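PDB 3WG9: redox-sensing transcriptional repressor rex from Thermoanaerobacter ethanolicus, which probably represses transcription as a DNA-binding homodimer that responds to the cellular NADH/NAD(+) redox state. Local coordinates for residues Y85-G96 with N145-I154. Numbering follows the deposited sequence.
Sequences YNTIIIGAGNLG and NKIDIGILCI
Four hydrogen bonds tie Asn86 to residues 146-149. Its backbone N donates to Asp148 OD2 (3.1 Å), meeting the carboxylate on its anti side, and its O accepts from both Asp148 N and Ile149 N. CG lies beside the backbone N, anti to the carbonyl carbon (chi1 -66°), which directs ND2 to Lys146 O; this hydrogen bond (3.2 Å) comes from above the carbonyl plane, 49° out of it, while the acceptor lies close to the plane of the Asn86 amide. Beyond it runs a regular parallel ladder: Ile88 N to Ile149 O, Ile151 N to Ile88 O, Ile90 N to Ile151 O (2.8 Å, nearly straight at 176°) and Cys153 N to Ile90 O. Where the strands end, a water accepts from Gly96 N and donates to Cys153 O, tying the first turn of helix 94-102 to segment 145-154. Nearby, Ile154 CG2 lies 3.6 Å from Gly91 CA, and Leu95 CG packs on Cys153 CB. Gly91, Gly93 and Gly96 fit the GxGxxG dinucleotide-binding motif of the Rossmann fold, with Gly93 at the N-cap of helix 94-102; Asn94, Leu95 and Ile154 contact NAD(H) in this protein, although this chain holds none. On one face Thr87 CG2 sits beside Ile149 CB and Ile89 CG1 touches Ile151 CD1 (4.0 Å); on the other, the side chains of Ile88 and Ile147 cross at about a right angle, CG2 of Ile88 on CD1 of Ile147. These two central strands are flanked by strands 110-117 and 173-176, with helices 138-144 and 159-168 packed against the face bearing Ile88, Ile90 and Leu152.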
loop_
_atom_site.group_PDB
_atom_site.type_symbol
_atom_site.label_atom_id
_atom_site.label_comp_id
_atom_site.label_asym_id
_atom_site.label_seq_id
_atom_site.Cartn_x
_atom_site.Cartn_y
_atom_site.Cartn_z
ATOM N N TYR B 85 -17.557 9.740 2.872
ATOM C CA TYR B 85 -17.636 9.067 1.580
ATOM C C TYR B 85 -18.361 7.742 1.874
ATOM O O TYR B 85 -18.026 7.026 2.824
ATOM C CB TYR B 85 -16.208 8.767 1.023
ATOM C CG TYR B 85 -15.395 10.023 0.847
ATOM C CD1 TYR B 85 -15.542 10.817 -0.293
ATOM C CD2 TYR B 85 -14.568 10.475 1.874
ATOM C CE1 TYR B 85 -14.864 12.047 -0.411
ATOM C CE2 TYR B 85 -13.883 11.713 1.780
ATOM C CZ TYR B 85 -14.061 12.493 0.635
ATOM O OH TYR B 85 -13.386 13.699 0.523
ATOM N N ASN B 86 -19.357 7.442 1.065
ATOM C CA ASN B 86 -20.067 6.159 1.174
ATOM C C ASN B 86 -19.321 5.112 0.336
ATOM O O ASN B 86 -19.062 5.358 -0.833
ATOM C CB ASN B 86 -21.468 6.343 0.635
ATOM C CG ASN B 86 -22.310 7.297 1.517
ATOM O OD1 ASN B 86 -21.983 7.500 2.692
ATOM N ND2 ASN B 86 -23.325 7.921 0.920
ATOM N N THR B 87 -18.997 3.986 0.961
ATOM C CA THR B 87 -18.257 2.904 0.361
ATOM C C THR B 87 -19.064 1.621 0.346
ATOM O O THR B 87 -19.950 1.394 1.188
ATOM C CB THR B 87 -16.928 2.675 1.126
ATOM O OG1 THR B 87 -17.209 2.149 2.437
ATOM C CG2 THR B 87 -16.160 4.024 1.223
ATOM N N ILE B 88 -18.728 0.751 -0.580
ATOM C CA ILE B 88 -19.133 -0.623 -0.527
ATOM C C ILE B 88 -17.904 -1.448 -0.773
ATOM O O ILE B 88 -16.956 -0.983 -1.390
ATOM C CB ILE B 88 -20.181 -0.974 -1.607
ATOM C CG1 ILE B 88 -19.676 -0.681 -3.032
ATOM C CG2 ILE B 88 -21.469 -0.186 -1.365
ATOM C CD1 ILE B 88 -20.724 -0.952 -4.145
ATOM N N ILE B 89 -17.931 -2.687 -0.303
ATOM C CA ILE B 89 -16.848 -3.635 -0.604
ATOM C C ILE B 89 -17.447 -4.736 -1.408
ATOM O O ILE B 89 -18.526 -5.272 -1.032
ATOM C CB ILE B 89 -16.324 -4.193 0.756
ATOM C CG1 ILE B 89 -15.570 -3.063 1.449
ATOM C CG2 ILE B 89 -15.378 -5.392 0.570
ATOM C CD1 ILE B 89 -15.027 -3.421 2.856
ATOM N N ILE B 90 -16.750 -5.122 -2.479
ATOM C CA ILE B 90 -17.121 -6.260 -3.283
ATOM C C ILE B 90 -16.138 -7.408 -2.925
ATOM O O ILE B 90 -14.894 -7.273 -3.076
ATOM C CB ILE B 90 -17.012 -6.014 -4.788
ATOM C CG1 ILE B 90 -17.620 -4.666 -5.237
ATOM C CG2 ILE B 90 -17.612 -7.248 -5.562
ATOM C CD1 ILE B 90 -19.052 -4.508 -4.768
ATOM N N GLY B 91 -16.697 -8.490 -2.398
ATOM C CA GLY B 91 -15.876 -9.664 -1.942
ATOM C C GLY B 91 -16.012 -9.805 -0.430
ATOM O O GLY B 91 -15.620 -8.894 0.308
ATOM N N ALA B 92 -16.638 -10.882 0.042
ATOM C CA ALA B 92 -16.803 -11.084 1.472
ATOM C C ALA B 92 -15.893 -12.172 2.043
ATOM O O ALA B 92 -16.106 -12.556 3.165
ATOM C CB ALA B 92 -18.265 -11.414 1.854
ATOM N N GLY B 93 -14.856 -12.568 1.310
ATOM C CA GLY B 93 -13.739 -13.386 1.853
ATOM C C GLY B 93 -12.845 -12.666 2.840
ATOM O O GLY B 93 -13.142 -11.549 3.289
ATOM N N ASN B 94 -11.731 -13.314 3.194
ATOM C CA ASN B 94 -10.834 -12.767 4.210
ATOM C C ASN B 94 -10.381 -11.330 3.907
ATOM O O ASN B 94 -10.428 -10.481 4.778
ATOM C CB ASN B 94 -9.603 -13.689 4.322
ATOM C CG ASN B 94 -10.008 -15.103 4.756
ATOM O OD1 ASN B 94 -9.724 -16.063 4.068
ATOM N ND2 ASN B 94 -10.696 -15.209 5.892
ATOM N N LEU B 95 -9.943 -11.087 2.681
ATOM C CA LEU B 95 -9.488 -9.747 2.273
ATOM C C LEU B 95 -10.598 -8.713 2.519
ATOM O O LEU B 95 -10.368 -7.732 3.228
ATOM C CB LEU B 95 -9.030 -9.772 0.809
ATOM C CG LEU B 95 -8.499 -8.388 0.321
ATOM C CD1 LEU B 95 -7.360 -7.889 1.212
ATOM C CD2 LEU B 95 -8.050 -8.491 -1.163
ATOM N N GLY B 96 -11.818 -8.955 2.002
ATOM C CA GLY B 96 -12.916 -7.990 2.177
ATOM C C GLY B 96 -13.241 -7.739 3.642
ATOM O O GLY B 96 -13.461 -6.597 4.055
ATOM N N ASN B 145 -28.161 4.366 -2.841
ATOM C CA ASN B 145 -27.462 4.754 -1.615
ATOM C C ASN B 145 -26.327 5.765 -1.773
ATOM O O ASN B 145 -25.495 5.891 -0.880
ATOM C CB ASN B 145 -26.968 3.477 -0.938
ATOM C CG ASN B 145 -28.127 2.615 -0.438
ATOM O OD1 ASN B 145 -28.646 2.889 0.619
ATOM N ND2 ASN B 145 -28.558 1.621 -1.211
ATOM N N LYS B 146 -26.260 6.409 -2.934
ATOM C CA LYS B 146 -25.268 7.423 -3.286
ATOM C C LYS B 146 -23.847 6.934 -2.965
ATOM O O LYS B 146 -23.118 7.588 -2.236
ATOM C CB LYS B 146 -25.531 8.768 -2.583
ATOM C CG LYS B 146 -27.041 9.125 -2.496
ATOM C CD LYS B 146 -27.248 10.470 -1.771
ATOM C CE LYS B 146 -28.683 10.613 -1.270
ATOM N NZ LYS B 146 -28.745 11.637 -0.188
ATOM N N ILE B 147 -23.491 5.760 -3.468
ATOM C CA ILE B 147 -22.135 5.218 -3.200
ATOM C C ILE B 147 -21.072 5.934 -4.025
ATOM O O ILE B 147 -21.175 6.013 -5.250
ATOM C CB ILE B 147 -22.089 3.719 -3.486
ATOM C CG1 ILE B 147 -23.194 3.012 -2.705
ATOM C CG2 ILE B 147 -20.669 3.135 -3.145
ATOM C CD1 ILE B 147 -23.091 3.198 -1.187
ATOM N N ASP B 148 -20.013 6.352 -3.344
ATOM C CA ASP B 148 -18.913 7.039 -3.956
ATOM C C ASP B 148 -17.810 6.066 -4.352
ATOM O O ASP B 148 -17.259 6.238 -5.419
ATOM C CB ASP B 148 -18.356 8.067 -2.974
ATOM C CG ASP B 148 -19.405 9.148 -2.610
ATOM O OD1 ASP B 148 -19.967 9.727 -3.558
ATOM O OD2 ASP B 148 -19.771 9.271 -1.414
ATOM N N ILE B 149 -17.422 5.141 -3.463
ATOM C CA ILE B 149 -16.176 4.362 -3.650
ATOM C C ILE B 149 -16.530 2.869 -3.648
ATOM O O ILE B 149 -17.273 2.440 -2.769
ATOM C CB ILE B 149 -15.148 4.636 -2.544
ATOM C CG1 ILE B 149 -14.762 6.134 -2.477
ATOM C CG2 ILE B 149 -13.899 3.712 -2.741
ATOM C CD1 ILE B 149 -13.942 6.499 -1.173
ATOM N N GLY B 150 -16.177 2.138 -4.705
ATOM C CA GLY B 150 -16.349 0.655 -4.695
ATOM C C GLY B 150 -14.951 0.069 -4.409
ATOM O O GLY B 150 -13.944 0.403 -5.055
ATOM N N ILE B 151 -14.847 -0.753 -3.381
ATOM C CA ILE B 151 -13.551 -1.368 -3.053
ATOM C C ILE B 151 -13.573 -2.804 -3.528
ATOM O O ILE B 151 -14.528 -3.541 -3.172
ATOM C CB ILE B 151 -13.381 -1.349 -1.540
ATOM C CG1 ILE B 151 -13.530 0.098 -1.049
ATOM C CG2 ILE B 151 -12.026 -2.077 -1.106
ATOM C CD1 ILE B 151 -13.551 0.277 0.490
ATOM N N LEU B 152 -12.590 -3.210 -4.345
ATOM C CA LEU B 152 -12.625 -4.503 -4.996
ATOM C C LEU B 152 -11.729 -5.471 -4.255
ATOM O O LEU B 152 -10.501 -5.231 -4.169
ATOM C CB LEU B 152 -12.204 -4.461 -6.487
ATOM C CG LEU B 152 -12.975 -3.626 -7.510
ATOM C CD1 LEU B 152 -12.278 -3.804 -8.888
ATOM C CD2 LEU B 152 -14.449 -4.047 -7.607
ATOM N N CYS B 153 -12.337 -6.501 -3.658
ATOM C CA CYS B 153 -11.584 -7.521 -2.879
ATOM C C CYS B 153 -11.983 -8.917 -3.384
ATOM O O CYS B 153 -12.237 -9.847 -2.616
ATOM C CB CYS B 153 -12.016 -7.373 -1.422
ATOM S SG CYS B 153 -11.465 -5.801 -0.684
ATOM N N ILE B 154 -12.225 -9.026 -4.673
ATOM C CA ILE B 154 -12.655 -10.305 -5.244
ATOM C C ILE B 154 -11.537 -10.959 -6.030
ATOM O O ILE B 154 -10.501 -10.329 -6.275
ATOM C CB ILE B 154 -13.812 -10.084 -6.203
ATOM C CG1 ILE B 154 -13.662 -8.762 -6.965
ATOM C CG2 ILE B 154 -15.130 -10.140 -5.443
ATOM C CD1 ILE B 154 -14.548 -8.790 -8.158
HETATM O O HOH W 1 -12.623 -10.921 -0.062
#